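Local coordinates for isochorismatase family protein family (Burkholderia thailandensis, PDB 3TXY), which is of unconfirmed function but belongs to the isochorismatase-like cysteine hydrolase family and probably acts as a hydrolase, at residues A[110-113]-A[117-120]. Numbering follows the deposited sequence.
Sequences GAFT and LDVQ
The carbonyl oxygen of Phe112 is held by two hydrogen bonds, one from a water and one from Thr115 OG1, a hydroxyl between the segments that accepts from Leu117 N and must share its one proton between Phe112 O and Ala111 O. The water donates to Phe112 O over 3.0 Å and accepts from Asp118 N, also at 3.0 Å, and so links the loop to the first turn of helix 117-123. This is a worked example of how a loop leaving a parallel sheet is closed onto the helix that follows it, here in the α/β isochorismatase fold, where residues 110-113 lie between strand 102-106 and that helix.

The remaining contact is mostly apolar. Leu117 lays its CD2 methyl over one face of the Phe112 ring, 3.9 Å from the centroid and 9° off the ring normal, a CH-pi contact with the methyl almost directly above the ring centre. CG of Leu117 stands anti to the backbone N (chi1 178°), which carries the branch toward the loop, where CD2 also meets Ala111 CB at 3.7 Å. One methyl thus touches both the ring and the alanine. The closest approach is a van der Waals one, with Ala111 O 3.4 Å from Leu117 CB. Ala111 also packs on Val59 and Leu117 on Ile57, both of strand 56-61, while Phe112 touches Thr143, Glu146 and Ala147 of helix 136-149.

Asp118 approaches the same ring differently, at its rim and near its plane. Its carboxylate, whose plane is turned 50° from that of the ring, is engaged by Tyr152 OH through OD1 and by Arg122 in a salt bridge through OD2, which should favour the ionised form. It is chiefly the methylene of Asp118 that meets the ring edge, CB lying 4.0 Å from Phe112 CD1.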
ATOM      1  N   GLY A 110      -7.729   1.542  -0.447  1.00  9.54           N
ATOM      2  CA  GLY A 110      -7.652   0.152  -0.828  1.00  9.46           C
ATOM      3  C   GLY A 110      -8.937  -0.601  -0.602  1.00  9.31           C
ATOM      4  O   GLY A 110      -9.753  -0.231   0.255  1.00  9.22           O
ATOM      5  N   ALA A 111      -9.104  -1.687  -1.361  1.00  9.27           N
ATOM      6  CA  ALA A 111     -10.371  -2.409  -1.397  1.00  9.21           C
ATOM      7  C   ALA A 111     -10.521  -3.563  -0.414  1.00  9.19           C
ATOM      8  O   ALA A 111     -11.528  -4.269  -0.471  1.00  9.29           O
ATOM      9  CB  ALA A 111     -10.665  -2.901  -2.820  1.00  9.29           C
ATOM     10  N   PHE A 112      -9.556  -3.760   0.487  1.00  9.18           N
ATOM     11  CA  PHE A 112      -9.652  -4.825   1.483  1.00  9.40           C
ATOM     12  C   PHE A 112     -10.160  -4.362   2.849  1.00  9.31           C
ATOM     13  O   PHE A 112     -11.025  -5.015   3.449  1.00  9.45           O
ATOM     14  CB  PHE A 112      -8.301  -5.485   1.649  1.00  9.54           C
ATOM     15  CG  PHE A 112      -7.902  -6.355   0.494  1.00  9.64           C
ATOM     16  CD1 PHE A 112      -8.324  -7.669   0.430  1.00 10.09           C
ATOM     17  CD2 PHE A 112      -7.057  -5.878  -0.506  1.00  9.73           C
ATOM     18  CE1 PHE A 112      -7.933  -8.497  -0.600  1.00 10.26           C
ATOM     19  CE2 PHE A 112      -6.660  -6.697  -1.539  1.00  9.86           C
ATOM     20  CZ  PHE A 112      -7.110  -8.006  -1.599  1.00 10.22           C
ATOM     21  N   THR A 113      -9.578  -3.278   3.367  1.00  9.15           N
ATOM     22  CA  THR A 113      -9.928  -2.803   4.710  1.00  9.03           C
ATOM     23  C   THR A 113     -11.441  -2.535   4.830  1.00  9.27           C
ATOM     24  O   THR A 113     -12.010  -1.799   4.026  1.00  9.08           O
ATOM     25  CB  THR A 113      -9.157  -1.523   5.084  1.00  9.04           C
ATOM     26  OG1 THR A 113      -7.741  -1.750   4.991  1.00  9.02           O
ATOM     27  CG2 THR A 113      -9.497  -1.096   6.520  1.00  9.07           C
ATOM     28  N   LEU A 117     -13.942  -8.207   0.296  1.00 10.19           N
ATOM     29  CA  LEU A 117     -13.203  -8.610  -0.902  1.00 10.01           C
ATOM     30  C   LEU A 117     -12.439  -9.929  -0.689  1.00 10.28           C
ATOM     31  O   LEU A 117     -12.559 -10.857  -1.478  1.00 10.53           O
ATOM     32  CB  LEU A 117     -12.243  -7.509  -1.357  1.00  9.72           C
ATOM     33  CG  LEU A 117     -11.364  -7.821  -2.586  1.00  9.72           C
ATOM     34  CD1 LEU A 117     -12.211  -8.194  -3.796  1.00 10.01           C
ATOM     35  CD2 LEU A 117     -10.500  -6.615  -2.901  1.00  9.45           C
ATOM     36  N   ASP A 118     -11.666 -10.015   0.372  1.00 10.19           N
ATOM     37  CA  ASP A 118     -10.896 -11.233   0.592  1.00 10.45           C
ATOM     38  C   ASP A 118     -11.825 -12.437   0.807  1.00 10.78           C
ATOM     39  O   ASP A 118     -11.594 -13.520   0.269  1.00 10.94           O
ATOM     40  CB  ASP A 118      -9.928 -11.073   1.738  1.00 10.44           C
ATOM     41  CG  ASP A 118      -8.979 -12.229   1.835  1.00 10.88           C
ATOM     42  OD1 ASP A 118      -8.128 -12.376   0.927  1.00 10.83           O
ATOM     43  OD2 ASP A 118      -9.141 -13.028   2.791  1.00 11.67           O
ATOM     44  N   VAL A 119     -12.871 -12.245   1.606  1.00 10.52           N
ATOM     45  CA  VAL A 119     -13.891 -13.286   1.788  1.00 10.85           C
ATOM     46  C   VAL A 119     -14.455 -13.791   0.427  1.00 10.80           C
ATOM     47  O   VAL A 119     -14.609 -15.007   0.191  1.00 10.85           O
ATOM     48  CB  VAL A 119     -15.032 -12.779   2.713  1.00 11.09           C
ATOM     49  CG1 VAL A 119     -16.328 -13.574   2.480  1.00 11.41           C
ATOM     50  CG2 VAL A 119     -14.603 -12.859   4.173  1.00 11.37           C
ATOM     51  N   GLN A 120     -14.763 -12.855  -0.473  1.00 10.88           N
ATOM     52  CA  GLN A 120     -15.330 -13.220  -1.786  1.00 11.06           C
ATOM     53  C   GLN A 120     -14.306 -13.993  -2.603  1.00 11.00           C
ATOM     54  O   GLN A 120     -14.614 -15.017  -3.201  1.00 11.37           O
ATOM     55  CB  GLN A 120     -15.758 -11.959  -2.574  1.00 11.07           C
ATOM     56  CG  GLN A 120     -16.948 -11.202  -1.979  1.00 11.46           C
ATOM     57  CD  GLN A 120     -18.289 -11.875  -2.196  1.00 12.09           C
ATOM     58  OE1 GLN A 120     -18.395 -12.883  -2.884  1.00 12.73           O
ATOM     59  NE2 GLN A 120     -19.342 -11.303  -1.596  1.00 12.65           N
TER
HETATM   60  O   HOH W   1     -11.336  -7.775   2.322  1.00 10.02           O